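Local coordinates for putative PTS system, cellobiose-specific IIA component (Streptococcus mutans, PDB 3L8R), which probably relays phosphoryl groups from HPr to the IIB component as the trimeric, magnesium-binding IIA protein of a cellobiose-type sugar phosphotransferase system, at residues N64-Q74 with Q97-R107. Sequence-based numbering, arbitrary orientation.
Sequences NDELLKAHQAQ and QDHLMTTMTLR
Leu100 of helix 91-118 packs as a knob between Ala70, His71, Gln74 and Leu67 of helix 53-82. Its CG lies anti to the backbone N (chi1 -178°), which sends both methyls across the interface. CD1 meets Ala70 CB at 3.4 Å and also lies over one face of the His71 ring, a CH-pi contact 3.9 Å from the centroid. CD2 sits 3.4 Å from Gln74 CB. The packing is reciprocal: Leu67 is a knob among Leu100, Thr103, Met104 and Arg107. Its CD2 touches Leu100 CD1 at 3.6 Å, and its CD1 reaches Met104 CA at 3.6 Å. The axes of the two segments run roughly antiparallel, at 139°, and approach to 10.2 Å. Leu67 also touches Ser34 and Ala37 of helix 20-49, which places the contact in the core of the three-helix bundle.

The sulfur of Met104 comes to the edge of the His71 ring, 4.1 Å from its centroid. Met101 SD is more distant and oblique to that ring.

Both ends of the contact are more polar. At one, partly exposed Asn64 and Arg107 make a loose contact, ND2 to CD at 3.7 Å. At the other, the Gln74 and Gln97 amides stand nearly perpendicular. A water accepts from NE2 of both, weakly from Gln74, and Gln74 packs on the predicted phosphohistidine site His95 of the second subunit.

No direct hydrogen bond or salt bridge joins the two segments. Interlocked apolar side chains therefore carry the pairing, while the water links the buried amides near the trimer interface.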
ATOM      1  N   ASN A  64       9.112 -12.899   4.961  1.00 25.84           N
ATOM      2  CA  ASN A  64       9.323 -13.247   3.570  1.00 27.28           C
ATOM      3  C   ASN A  64       8.905 -14.681   3.189  1.00 27.32           C
ATOM      4  O   ASN A  64       8.192 -14.863   2.186  1.00 28.62           O
ATOM      5  CB  ASN A  64      10.769 -12.954   3.144  1.00 27.81           C
ATOM      6  CG  ASN A  64      10.858 -12.532   1.687  1.00 30.19           C
ATOM      7  OD1 ASN A  64      11.696 -13.031   0.966  1.00 34.18           O
ATOM      8  ND2 ASN A  64       9.976 -11.619   1.247  1.00 30.03           N
ATOM      9  N   ASP A  65       9.298 -15.687   3.983  1.00 25.83           N
ATOM     10  CA  ASP A  65       8.857 -17.043   3.708  1.00 25.31           C
ATOM     11  C   ASP A  65       7.353 -17.108   3.547  1.00 24.61           C
ATOM     12  O   ASP A  65       6.863 -17.778   2.632  1.00 24.53           O
ATOM     13  CB  ASP A  65       9.251 -18.024   4.811  1.00 25.18           C
ATOM     14  CG  ASP A  65      10.735 -18.267   4.878  1.00 27.63           C
ATOM     15  OD1 ASP A  65      11.421 -18.099   3.822  1.00 26.55           O
ATOM     16  OD2 ASP A  65      11.197 -18.603   6.014  1.00 27.46           O
ATOM     17  N   GLU A  66       6.628 -16.447   4.444  1.00 23.21           N
ATOM     18  CA  GLU A  66       5.175 -16.433   4.369  1.00 23.19           C
ATOM     19  C   GLU A  66       4.627 -15.575   3.232  1.00 22.86           C
ATOM     20  O   GLU A  66       3.724 -16.008   2.473  1.00 22.47           O
ATOM     21  CB  GLU A  66       4.585 -15.996   5.698  1.00 22.92           C
ATOM     22  CG  GLU A  66       5.201 -16.729   6.838  1.00 23.41           C
ATOM     23  CD  GLU A  66       5.138 -18.256   6.678  1.00 23.14           C
ATOM     24  OE1 GLU A  66       4.364 -18.812   5.852  1.00 21.25           O
ATOM     25  OE2 GLU A  66       5.880 -18.901   7.419  1.00 24.08           O
ATOM     26  N   LEU A  67       5.179 -14.369   3.108  1.00 22.51           N
ATOM     27  CA  LEU A  67       4.761 -13.470   2.049  1.00 22.55           C
ATOM     28  C   LEU A  67       4.857 -14.164   0.712  1.00 22.29           C
ATOM     29  O   LEU A  67       3.926 -14.093  -0.077  1.00 22.78           O
ATOM     30  CB  LEU A  67       5.579 -12.185   2.037  1.00 22.71           C
ATOM     31  CG  LEU A  67       4.936 -10.880   2.483  1.00 23.24           C
ATOM     32  CD1 LEU A  67       5.692  -9.769   1.765  1.00 20.89           C
ATOM     33  CD2 LEU A  67       3.430 -10.828   2.144  1.00 20.19           C
ATOM     34  N   LEU A  68       5.959 -14.855   0.471  1.00 22.00           N
ATOM     35  CA  LEU A  68       6.137 -15.593  -0.781  1.00 23.26           C
ATOM     36  C   LEU A  68       4.960 -16.475  -1.169  1.00 22.40           C
ATOM     37  O   LEU A  68       4.607 -16.558  -2.361  1.00 21.28           O
ATOM     38  CB  LEU A  68       7.406 -16.446  -0.746  1.00 24.57           C
ATOM     39  CG  LEU A  68       8.035 -16.510  -2.134  1.00 29.04           C
ATOM     40  CD1 LEU A  68       9.194 -15.464  -2.189  1.00 30.75           C
ATOM     41  CD2 LEU A  68       8.479 -17.974  -2.548  1.00 31.78           C
ATOM     42  N   LYS A  69       4.326 -17.103  -0.175  1.00 22.14           N
ATOM     43  CA  LYS A  69       3.169 -17.951  -0.482  1.00 22.87           C
ATOM     44  C   LYS A  69       2.058 -17.097  -1.050  1.00 23.28           C
ATOM     45  O   LYS A  69       1.361 -17.523  -2.018  1.00 23.42           O
ATOM     46  CB  LYS A  69       2.668 -18.730   0.725  1.00 23.09           C
ATOM     47  CG  LYS A  69       3.705 -19.631   1.384  1.00 23.19           C
ATOM     48  CD  LYS A  69       3.210 -20.076   2.753  1.00 26.76           C
ATOM     49  CE  LYS A  69       4.205 -21.089   3.395  1.00 27.88           C
ATOM     50  NZ  LYS A  69       3.679 -21.556   4.713  1.00 30.00           N
ATOM     51  N   ALA A  70       1.918 -15.893  -0.475  1.00 22.75           N
ATOM     52  CA  ALA A  70       0.913 -14.922  -0.918  1.00 22.28           C
ATOM     53  C   ALA A  70       1.256 -14.369  -2.288  1.00 22.85           C
ATOM     54  O   ALA A  70       0.381 -14.350  -3.177  1.00 23.01           O
ATOM     55  CB  ALA A  70       0.697 -13.820   0.118  1.00 21.16           C
ATOM     56  N   HIS A  71       2.511 -13.968  -2.495  1.00 23.92           N
ATOM     57  CA  HIS A  71       2.929 -13.483  -3.819  1.00 25.58           C
ATOM     58  C   HIS A  71       2.682 -14.565  -4.882  1.00 25.84           C
ATOM     59  O   HIS A  71       2.182 -14.266  -5.958  1.00 26.59           O
ATOM     60  CB  HIS A  71       4.393 -12.966  -3.844  1.00 26.12           C
ATOM     61  CG  HIS A  71       4.528 -11.468  -3.691  1.00 31.12           C
ATOM     62  ND1 HIS A  71       4.053 -10.569  -4.635  1.00 34.72           N
ATOM     63  CD2 HIS A  71       5.085 -10.710  -2.705  1.00 34.40           C
ATOM     64  CE1 HIS A  71       4.288  -9.328  -4.221  1.00 35.25           C
ATOM     65  NE2 HIS A  71       4.911  -9.382  -3.054  1.00 33.85           N
ATOM     66  N   GLN A  72       2.995 -15.820  -4.576  1.00 26.36           N
ATOM     67  CA  GLN A  72       2.814 -16.897  -5.548  1.00 26.72           C
ATOM     68  C   GLN A  72       1.376 -16.982  -5.993  1.00 26.31           C
ATOM     69  O   GLN A  72       1.083 -17.095  -7.198  1.00 26.86           O
ATOM     70  CB  GLN A  72       3.209 -18.248  -4.954  1.00 27.49           C
ATOM     71  CG  GLN A  72       3.325 -19.361  -5.982  1.00 32.19           C
ATOM     72  CD  GLN A  72       4.448 -19.102  -7.023  1.00 38.51           C
ATOM     73  OE1 GLN A  72       4.179 -18.794  -8.190  1.00 40.77           O
ATOM     74  NE2 GLN A  72       5.704 -19.208  -6.585  1.00 39.94           N
ATOM     75  N   ALA A  73       0.462 -16.927  -5.031  1.00 25.53           N
ATOM     76  CA  ALA A  73      -0.937 -17.049  -5.373  1.00 25.26           C
ATOM     77  C   ALA A  73      -1.388 -15.852  -6.203  1.00 25.84           C
ATOM     78  O   ALA A  73      -2.093 -16.029  -7.191  1.00 26.59           O
ATOM     79  CB  ALA A  73      -1.765 -17.234  -4.163  1.00 24.50           C
ATOM     80  N   GLN A  74      -0.961 -14.643  -5.840  1.00 26.20           N
ATOM     81  CA  GLN A  74      -1.211 -13.501  -6.727  1.00 27.11           C
ATOM     82  C   GLN A  74      -0.574 -13.694  -8.114  1.00 27.41           C
ATOM     83  O   GLN A  74      -1.190 -13.381  -9.153  1.00 27.10           O
ATOM     84  CB  GLN A  74      -0.803 -12.149  -6.117  1.00 26.15           C
ATOM     85  CG  GLN A  74      -1.071 -10.997  -7.057  1.00 25.09           C
ATOM     86  CD  GLN A  74      -0.798  -9.650  -6.432  1.00 25.85           C
ATOM     87  OE1 GLN A  74       0.312  -9.119  -6.498  1.00 24.36           O
ATOM     88  NE2 GLN A  74      -1.808  -9.094  -5.797  1.00 26.72           N
ATOM     89  N   GLN A  97      -5.384  -8.483  -2.385  1.00 14.53           N
ATOM     90  CA  GLN A  97      -4.301  -7.821  -3.063  1.00 14.75           C
ATOM     91  C   GLN A  97      -3.787  -6.625  -2.289  1.00 14.50           C
ATOM     92  O   GLN A  97      -2.569  -6.381  -2.276  1.00 16.08           O
ATOM     93  CB  GLN A  97      -4.703  -7.420  -4.467  1.00 14.88           C
ATOM     94  CG  GLN A  97      -4.997  -8.611  -5.406  1.00 15.81           C
ATOM     95  CD  GLN A  97      -5.437  -8.141  -6.782  1.00 19.83           C
ATOM     96  OE1 GLN A  97      -6.629  -8.229  -7.132  1.00 23.32           O
ATOM     97  NE2 GLN A  97      -4.500  -7.580  -7.549  1.00 15.86           N
ATOM     98  N   ASP A  98      -4.657  -5.885  -1.607  1.00 13.46           N
ATOM     99  CA  ASP A  98      -4.149  -4.702  -0.899  1.00 13.30           C
ATOM    100  C   ASP A  98      -3.347  -5.218   0.305  1.00 13.21           C
ATOM    101  O   ASP A  98      -2.385  -4.602   0.746  1.00 13.15           O
ATOM    102  CB  ASP A  98      -5.264  -3.800  -0.344  1.00 12.62           C
ATOM    103  CG  ASP A  98      -6.012  -3.006  -1.391  1.00 14.99           C
ATOM    104  OD1 ASP A  98      -5.475  -2.597  -2.495  1.00 20.69           O
ATOM    105  OD2 ASP A  98      -7.218  -2.769  -1.094  1.00 13.60           O
ATOM    106  N   HIS A  99      -3.768  -6.335   0.874  1.00 13.38           N
ATOM    107  CA  HIS A  99      -3.069  -6.842   2.032  1.00 13.80           C
ATOM    108  C   HIS A  99      -1.710  -7.352   1.586  1.00 13.21           C
ATOM    109  O   HIS A  99      -0.685  -7.033   2.209  1.00 14.51           O
ATOM    110  CB  HIS A  99      -3.883  -7.944   2.706  1.00 15.30           C
ATOM    111  CG  HIS A  99      -3.851  -7.869   4.198  1.00 20.48           C
ATOM    112  ND1 HIS A  99      -2.720  -8.196   4.938  1.00 23.43           N
ATOM    113  CD2 HIS A  99      -4.795  -7.461   5.089  1.00 22.62           C
ATOM    114  CE1 HIS A  99      -2.974  -7.980   6.222  1.00 25.80           C
ATOM    115  NE2 HIS A  99      -4.225  -7.549   6.340  1.00 25.41           N
ATOM    116  N   LEU A 100      -1.674  -8.105   0.496  1.00 11.37           N
ATOM    117  CA  LEU A 100      -0.385  -8.537  -0.037  1.00 11.30           C
ATOM    118  C   LEU A 100       0.539  -7.353  -0.331  1.00 11.22           C
ATOM    119  O   LEU A 100       1.646  -7.313   0.164  1.00 12.22           O
ATOM    120  CB  LEU A 100      -0.562  -9.430  -1.280  1.00 10.43           C
ATOM    121  CG  LEU A 100       0.694 -10.018  -1.934  1.00 10.57           C
ATOM    122  CD1 LEU A 100       1.713 -10.725  -0.982  1.00  3.73           C
ATOM    123  CD2 LEU A 100       0.356 -10.933  -3.151  1.00  5.60           C
ATOM    124  N   MET A 101       0.087  -6.380  -1.111  1.00 11.05           N
ATOM    125  CA  MET A 101       1.009  -5.356  -1.585  1.00 10.61           C
ATOM    126  C   MET A 101       1.361  -4.362  -0.475  1.00 10.63           C
ATOM    127  O   MET A 101       2.491  -3.885  -0.432  1.00 12.20           O
ATOM    128  CB  MET A 101       0.436  -4.658  -2.813  1.00 10.87           C
ATOM    129  CG  MET A 101       0.141  -5.609  -4.026  1.00 13.16           C
ATOM    130  SD  MET A 101       1.652  -6.194  -4.943  1.00 18.02           S
ATOM    131  CE  MET A 101       2.266  -4.596  -5.571  1.00 14.30           C
ATOM    132  N   THR A 102       0.472  -4.069   0.473  1.00  9.09           N
ATOM    133  CA  THR A 102       0.921  -3.200   1.552  1.00  8.50           C
ATOM    134  C   THR A 102       1.845  -3.934   2.494  1.00  9.25           C
ATOM    135  O   THR A 102       2.770  -3.358   3.085  1.00  7.94           O
ATOM    136  CB  THR A 102      -0.197  -2.451   2.308  1.00  9.16           C
ATOM    137  OG1 THR A 102      -0.972  -3.358   3.129  1.00 12.78           O
ATOM    138  CG2 THR A 102      -1.121  -1.673   1.366  1.00  4.23           C
ATOM    139  N   THR A 103       1.633  -5.238   2.604  1.00 10.80           N
ATOM    140  CA  THR A 103       2.457  -6.019   3.514  1.00 11.70           C
ATOM    141  C   THR A 103       3.859  -6.150   2.939  1.00 12.50           C
ATOM    142  O   THR A 103       4.849  -5.985   3.662  1.00 12.95           O
ATOM    143  CB  THR A 103       1.756  -7.361   3.938  1.00 12.47           C
ATOM    144  OG1 THR A 103       0.635  -7.040   4.770  1.00 11.07           O
ATOM    145  CG2 THR A 103       2.715  -8.277   4.742  1.00 12.20           C
ATOM    146  N   MET A 104       3.967  -6.362   1.631  1.00 12.78           N
ATOM    147  CA  MET A 104       5.289  -6.252   0.966  1.00 13.25           C
ATOM    148  C   MET A 104       5.958  -4.896   1.211  1.00 12.91           C
ATOM    149  O   MET A 104       7.089  -4.828   1.666  1.00 13.06           O
ATOM    150  CB  MET A 104       5.128  -6.445  -0.529  1.00 14.08           C
ATOM    151  CG  MET A 104       6.397  -6.142  -1.372  1.00 20.77           C
ATOM    152  SD  MET A 104       5.988  -6.510  -3.114  1.00 34.46           S
ATOM    153  CE  MET A 104       5.396  -4.894  -3.674  1.00 29.93           C
ATOM    154  N   THR A 105       5.247  -3.814   0.907  1.00 12.48           N
ATOM    155  CA  THR A 105       5.761  -2.491   1.157  1.00 11.88           C
ATOM    156  C   THR A 105       6.204  -2.370   2.614  1.00 11.61           C
ATOM    157  O   THR A 105       7.269  -1.814   2.891  1.00 11.15           O
ATOM    158  CB  THR A 105       4.711  -1.399   0.872  1.00 11.97           C
ATOM    159  OG1 THR A 105       4.090  -1.603  -0.410  1.00 12.55           O
ATOM    160  CG2 THR A 105       5.354  -0.035   0.911  1.00 13.14           C
ATOM    161  N   LEU A 106       5.408  -2.904   3.549  1.00 11.16           N
ATOM    162  CA  LEU A 106       5.767  -2.767   4.942  1.00 10.56           C
ATOM    163  C   LEU A 106       7.046  -3.557   5.260  1.00 12.27           C
ATOM    164  O   LEU A 106       7.860  -3.064   6.014  1.00 10.36           O
ATOM    165  CB  LEU A 106       4.631  -3.175   5.866  1.00 10.25           C
ATOM    166  CG  LEU A 106       4.892  -2.943   7.350  1.00  8.42           C
ATOM    167  CD1 LEU A 106       4.821  -1.448   7.705  1.00  7.06           C
ATOM    168  CD2 LEU A 106       3.987  -3.750   8.240  1.00  7.98           C
ATOM    169  N   ARG A 107       7.214  -4.780   4.736  1.00 13.73           N
ATOM    170  CA  ARG A 107       8.507  -5.499   4.930  1.00 16.47           C
ATOM    171  C   ARG A 107       9.658  -4.660   4.400  1.00 16.31           C
ATOM    172  O   ARG A 107      10.661  -4.540   5.050  1.00 16.59           O
ATOM    173  CB  ARG A 107       8.557  -6.869   4.241  1.00 17.03           C
ATOM    174  CG  ARG A 107       9.866  -7.027   3.457  1.00 24.43           C
ATOM    175  CD  ARG A 107       9.894  -8.035   2.241  1.00 32.72           C
ATOM    176  NE  ARG A 107       9.323  -7.616   0.945  1.00 35.42           N
ATOM    177  CZ  ARG A 107      10.035  -7.297  -0.160  1.00 41.75           C
ATOM    178  NH1 ARG A 107      11.382  -7.252  -0.163  1.00 41.06           N
ATOM    179  NH2 ARG A 107       9.396  -6.987  -1.296  1.00 42.53           N
TER
HETATM  180  O   HOH W   1      -1.853  -6.596  -6.545  1.00 15.88           O